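Local coordinates for allophycocyanin beta-18 subunit apoprotein (Chroococcidiopsis thermalis PCC 7203, PDB 6HRK) that binds biliverdin IX alpha in a globin-like helical fold as an artificial far-red fluorescent biliprotein derived from an allophycocyanin subunit, at residues V21-Y33 with C95-V108. The protein carries 18 engineered substitutions. Residues are numbered along the deposited sequence; the frame is centred on the assembly and turned at random.
Sequences VVKTAVSQLFQEY and CPTARSIQLMKKIV. Engineered in segment 21-33: Val21 (natural residue Ile), Gln28 (natural residue Leu). Engineered in segment 95-108: Cys95 (natural residue Gly), Lys106 (natural residue Asn).
Two helices of the globin-like phycobiliprotein fold, 18-32 and 94-115, pack here where Leu29 and Leu103 interlock as knobs into holes. The axes of segments 21-32 and 95-108 approach to 8.9 Å, with N-to-C directions 129° apart. Leu29 settles among Pro96, Arg99, Ser100 and Leu103. CG anti to the backbone N (chi1 -174°) carries its branched end closer to the other helix, and CD2 lies 3.8 Å from Ser100 CB, while CD1 lies against Pro96 O and alongside Arg99 CG. Leu103 answers by fitting among Ala25, Gln28, Leu29 and Glu32. Next along the helices, Ala25 CB sits 3.5 Å from Met104 CG. The engineered Val21 places CG2 3.8 Å from Ile107 CG2 and turns CG1 to Met104 and Val108. Just past the C-terminal end of helix 18-32, Pro96 CG lies over one face of the Tyr33 ring, a CH-pi contact 4.0 Å from its centroid.

Toward solvent, Arg99 bends at chi2 and chi3 and brings NH1 to Glu32. NH1 meets the syn lone pair of OE1 at 3.0 Å, in a salt bridge, and makes a weak bond to OE2. The carboxylate and guanidinium planes stand 47° apart. An alanine in place of Arg99 would probably leave Glu32 without this charged mate and Leu29 CD1 without the CG methylene packed against it. Ser100 also touches the biliverdin, so this mainly apolar packing, closed by one ion pair, joins helix 18-32 to a wall of the chromophore pocket.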
loop_
_atom_site.group_PDB
_atom_site.type_symbol
_atom_site.label_atom_id
_atom_site.label_comp_id
_atom_site.label_asym_id
_atom_site.label_seq_id
_atom_site.Cartn_x
_atom_site.Cartn_y
_atom_site.Cartn_z
ATOM N N VAL A 21 -6.408 -8.389 0.031
ATOM C CA VAL A 21 -5.066 -7.879 0.376
ATOM C C VAL A 21 -5.153 -6.649 1.289
ATOM O O VAL A 21 -4.378 -6.534 2.239
ATOM C CB VAL A 21 -4.222 -7.564 -0.894
ATOM C CG1 VAL A 21 -2.989 -6.719 -0.573
ATOM C CG2 VAL A 21 -3.799 -8.855 -1.586
ATOM N N VAL A 22 -6.094 -5.748 0.996
ATOM C CA VAL A 22 -6.334 -4.565 1.828
ATOM C C VAL A 22 -6.863 -5.014 3.190
ATOM O O VAL A 22 -6.211 -4.785 4.206
ATOM C CB VAL A 22 -7.310 -3.560 1.158
ATOM C CG1 VAL A 22 -7.698 -2.434 2.114
ATOM C CG2 VAL A 22 -6.692 -2.972 -0.108
ATOM N N LYS A 23 -8.016 -5.683 3.192
ATOM C CA LYS A 23 -8.660 -6.166 4.432
ATOM C C LYS A 23 -7.730 -6.989 5.336
ATOM O O LYS A 23 -7.802 -6.880 6.561
ATOM C CB LYS A 23 -9.942 -6.965 4.119
ATOM C CG LYS A 23 -11.231 -6.142 4.136
ATOM C CD LYS A 23 -11.220 -4.971 3.161
ATOM C CE LYS A 23 -12.490 -4.137 3.269
ATOM N NZ LYS A 23 -12.607 -3.401 4.563
ATOM N N THR A 24 -6.867 -7.800 4.727
ATOM C CA THR A 24 -5.846 -8.562 5.454
ATOM C C THR A 24 -4.755 -7.642 6.017
ATOM O O THR A 24 -4.302 -7.835 7.148
ATOM C CB THR A 24 -5.190 -9.630 4.547
ATOM O OG1 THR A 24 -6.204 -10.436 3.936
ATOM C CG2 THR A 24 -4.242 -10.530 5.343
ATOM N N ALA A 25 -4.333 -6.658 5.220
ATOM C CA ALA A 25 -3.314 -5.686 5.637
ATOM C C ALA A 25 -3.781 -4.755 6.759
ATOM O O ALA A 25 -3.004 -4.462 7.670
ATOM C CB ALA A 25 -2.837 -4.865 4.446
ATOM N N VAL A 26 -5.037 -4.302 6.702
ATOM C CA VAL A 26 -5.556 -3.352 7.705
ATOM C C VAL A 26 -5.770 -4.073 9.039
ATOM O O VAL A 26 -5.566 -3.487 10.102
ATOM C CB VAL A 26 -6.896 -2.636 7.330
ATOM C CG1 VAL A 26 -6.936 -1.250 7.964
ATOM C CG2 VAL A 26 -7.123 -2.504 5.829
ATOM N N SER A 27 -6.185 -5.339 8.969
ATOM C CA SER A 27 -6.375 -6.176 10.156
ATOM C C SER A 27 -5.083 -6.323 10.969
ATOM O O SER A 27 -5.094 -6.136 12.189
ATOM C CB SER A 27 -6.908 -7.557 9.756
ATOM O OG SER A 27 -7.198 -8.350 10.893
ATOM N N GLN A 28 -3.979 -6.642 10.290
ATOM C CA GLN A 28 -2.673 -6.773 10.961
ATOM C C GLN A 28 -2.084 -5.411 11.349
ATOM O O GLN A 28 -1.319 -5.326 12.308
ATOM C CB GLN A 28 -1.669 -7.567 10.109
ATOM C CG GLN A 28 -0.646 -8.319 10.953
ATOM C CD GLN A 28 0.503 -8.890 10.146
ATOM O OE1 GLN A 28 1.519 -8.226 9.939
ATOM N NE2 GLN A 28 0.360 -10.135 9.708
ATOM N N LEU A 29 -2.436 -4.361 10.603
ATOM C CA LEU A 29 -2.042 -2.985 10.941
ATOM C C LEU A 29 -2.598 -2.550 12.301
ATOM O O LEU A 29 -1.869 -1.969 13.108
ATOM C CB LEU A 29 -2.496 -2.004 9.849
ATOM C CG LEU A 29 -2.059 -0.536 9.958
ATOM C CD1 LEU A 29 -0.568 -0.392 9.699
ATOM C CD2 LEU A 29 -2.857 0.335 8.999
ATOM N N PHE A 30 -3.878 -2.839 12.551
ATOM C CA PHE A 30 -4.528 -2.480 13.822
ATOM C C PHE A 30 -4.040 -3.291 15.026
ATOM O O PHE A 30 -4.213 -2.847 16.157
ATOM C CB PHE A 30 -6.058 -2.608 13.734
ATOM C CG PHE A 30 -6.709 -1.704 12.713
ATOM C CD1 PHE A 30 -6.291 -0.383 12.525
ATOM C CD2 PHE A 30 -7.781 -2.171 11.961
ATOM C CE1 PHE A 30 -6.912 0.431 11.587
ATOM C CE2 PHE A 30 -8.403 -1.360 11.027
ATOM C CZ PHE A 30 -7.973 -0.056 10.842
ATOM N N GLN A 31 -3.472 -4.476 14.796
ATOM C CA GLN A 31 -2.786 -5.221 15.866
ATOM C C GLN A 31 -1.533 -4.479 16.329
ATOM O O GLN A 31 -1.318 -4.288 17.525
ATOM C CB GLN A 31 -2.393 -6.639 15.418
ATOM C CG GLN A 31 -3.414 -7.719 15.733
ATOM C CD GLN A 31 -2.805 -9.113 15.691
ATOM O OE1 GLN A 31 -2.190 -9.504 14.697
ATOM N NE2 GLN A 31 -2.969 -9.865 16.776
ATOM N N GLU A 32 -0.719 -4.069 15.362
ATOM C CA GLU A 32 0.566 -3.417 15.634
ATOM C C GLU A 32 0.400 -1.938 15.985
ATOM O O GLU A 32 1.195 -1.397 16.757
ATOM C CB GLU A 32 1.502 -3.577 14.435
ATOM C CG GLU A 32 1.773 -5.029 14.060
ATOM C CD GLU A 32 2.547 -5.167 12.768
ATOM O OE1 GLU A 32 3.493 -4.388 12.555
ATOM O OE2 GLU A 32 2.219 -6.063 11.964
ATOM N N TYR A 33 -0.620 -1.294 15.410
ATOM C CA TYR A 33 -0.981 0.090 15.732
ATOM C C TYR A 33 -2.444 0.169 16.179
ATOM O O TYR A 33 -3.304 0.611 15.413
ATOM C CB TYR A 33 -0.738 0.996 14.525
ATOM C CG TYR A 33 0.720 1.122 14.159
ATOM C CD1 TYR A 33 1.517 2.112 14.729
ATOM C CD2 TYR A 33 1.310 0.242 13.249
ATOM C CE1 TYR A 33 2.861 2.232 14.393
ATOM C CE2 TYR A 33 2.651 0.352 12.911
ATOM C CZ TYR A 33 3.419 1.349 13.484
ATOM O OH TYR A 33 4.744 1.463 13.156
ATOM N N CYS A 95 4.286 6.804 9.741
ATOM C CA CYS A 95 4.905 5.484 9.948
ATOM C C CYS A 95 3.907 4.321 9.794
ATOM O O CYS A 95 4.231 3.333 9.134
ATOM C CB CYS A 95 5.659 5.412 11.292
ATOM S SG CYS A 95 6.967 4.162 11.347
ATOM N N PRO A 96 2.697 4.430 10.393
ATOM C CA PRO A 96 1.637 3.436 10.130
ATOM C C PRO A 96 1.189 3.374 8.669
ATOM O O PRO A 96 0.925 2.284 8.165
ATOM C CB PRO A 96 0.476 3.905 11.014
ATOM C CG PRO A 96 1.110 4.707 12.086
ATOM C CD PRO A 96 2.296 5.370 11.455
ATOM N N THR A 97 1.093 4.533 8.013
ATOM C CA THR A 97 0.806 4.613 6.571
ATOM C C THR A 97 1.858 3.859 5.759
ATOM O O THR A 97 1.525 3.152 4.805
ATOM C CB THR A 97 0.752 6.079 6.081
ATOM O OG1 THR A 97 -0.153 6.833 6.900
ATOM C CG2 THR A 97 0.300 6.165 4.624
ATOM N N ALA A 98 3.123 4.022 6.143
ATOM C CA ALA A 98 4.227 3.299 5.514
ATOM C C ALA A 98 4.109 1.798 5.760
ATOM O O ALA A 98 4.249 1.008 4.826
ATOM C CB ALA A 98 5.567 3.820 6.017
ATOM N N ARG A 99 3.843 1.414 7.013
ATOM C CA ARG A 99 3.645 0.002 7.382
ATOM C C ARG A 99 2.543 -0.644 6.552
ATOM O O ARG A 99 2.739 -1.731 6.021
ATOM C CB ARG A 99 3.316 -0.140 8.875
ATOM C CG ARG A 99 2.888 -1.539 9.332
ATOM C CD ARG A 99 3.970 -2.320 10.059
ATOM N NE ARG A 99 4.955 -2.953 9.173
ATOM C CZ ARG A 99 5.229 -4.264 9.099
ATOM N NH1 ARG A 99 4.606 -5.166 9.860
ATOM N NH2 ARG A 99 6.159 -4.687 8.244
ATOM N N SER A 100 1.393 0.021 6.452
ATOM C CA SER A 100 0.241 -0.521 5.712
ATOM C C SER A 100 0.594 -0.887 4.268
ATOM O O SER A 100 0.155 -1.921 3.763
ATOM C CB SER A 100 -0.936 0.461 5.741
ATOM O OG SER A 100 -0.597 1.704 5.155
ATOM N N ILE A 101 1.402 -0.043 3.626
ATOM C CA ILE A 101 1.914 -0.299 2.275
ATOM C C ILE A 101 2.877 -1.493 2.296
ATOM O O ILE A 101 2.752 -2.406 1.480
ATOM C CB ILE A 101 2.587 0.965 1.680
ATOM C CG1 ILE A 101 1.534 2.057 1.443
ATOM C CG2 ILE A 101 3.306 0.659 0.368
ATOM C CD1 ILE A 101 2.101 3.459 1.388
ATOM N N GLN A 102 3.814 -1.488 3.240
ATOM C CA GLN A 102 4.786 -2.580 3.371
ATOM C C GLN A 102 4.135 -3.912 3.778
ATOM O O GLN A 102 4.650 -4.978 3.440
ATOM C CB GLN A 102 5.899 -2.208 4.365
ATOM C CG GLN A 102 6.764 -1.012 3.969
ATOM C CD GLN A 102 7.808 -1.336 2.912
ATOM O OE1 GLN A 102 7.606 -2.205 2.063
ATOM N NE2 GLN A 102 8.932 -0.625 2.955
ATOM N N LEU A 103 3.019 -3.846 4.505
ATOM C CA LEU A 103 2.205 -5.027 4.807
ATOM C C LEU A 103 1.551 -5.558 3.540
ATOM O O LEU A 103 1.607 -6.759 3.272
ATOM C CB LEU A 103 1.119 -4.710 5.845
ATOM C CG LEU A 103 1.575 -4.565 7.300
ATOM C CD1 LEU A 103 0.496 -3.879 8.124
ATOM C CD2 LEU A 103 1.934 -5.916 7.904
ATOM N N MET A 104 0.937 -4.654 2.771
ATOM C CA MET A 104 0.328 -4.995 1.476
ATOM C C MET A 104 1.339 -5.583 0.490
ATOM O O MET A 104 0.976 -6.442 -0.311
ATOM C CB MET A 104 -0.387 -3.782 0.854
ATOM C CG MET A 104 -1.751 -3.489 1.467
ATOM S SD MET A 104 -2.705 -2.214 0.611
ATOM C CE MET A 104 -1.616 -0.800 0.768
ATOM N N LYS A 105 2.594 -5.131 0.551
ATOM C CA LYS A 105 3.688 -5.782 -0.190
ATOM C C LYS A 105 3.799 -7.251 0.223
ATOM O O LYS A 105 3.800 -8.138 -0.630
ATOM C CB LYS A 105 5.027 -5.074 0.055
ATOM C CG LYS A 105 6.209 -5.670 -0.705
ATOM C CD LYS A 105 7.481 -4.858 -0.518
ATOM C CE LYS A 105 8.124 -5.097 0.837
ATOM N NZ LYS A 105 9.370 -4.294 0.995
ATOM N N LYS A 106 3.883 -7.484 1.532
ATOM C CA LYS A 106 4.010 -8.831 2.097
ATOM C C LYS A 106 2.852 -9.756 1.722
ATOM O O LYS A 106 3.083 -10.920 1.398
ATOM C CB LYS A 106 4.136 -8.764 3.624
ATOM N N ILE A 107 1.623 -9.239 1.753
ATOM C CA ILE A 107 0.437 -10.046 1.412
ATOM C C ILE A 107 0.443 -10.408 -0.080
ATOM O O ILE A 107 0.074 -11.527 -0.445
ATOM C CB ILE A 107 -0.906 -9.355 1.791
ATOM C CG1 ILE A 107 -0.931 -8.905 3.266
ATOM C CG2 ILE A 107 -2.089 -10.284 1.527
ATOM C CD1 ILE A 107 -0.411 -9.919 4.265
ATOM N N VAL A 108 0.859 -9.466 -0.928
ATOM C CA VAL A 108 1.005 -9.713 -2.371
ATOM C C VAL A 108 2.103 -10.748 -2.645
ATOM O O VAL A 108 1.910 -11.642 -3.466
ATOM C CB VAL A 108 1.265 -8.398 -3.158
ATOM C CG1 VAL A 108 1.685 -8.671 -4.602
ATOM C CG2 VAL A 108 0.018 -7.526 -3.145
#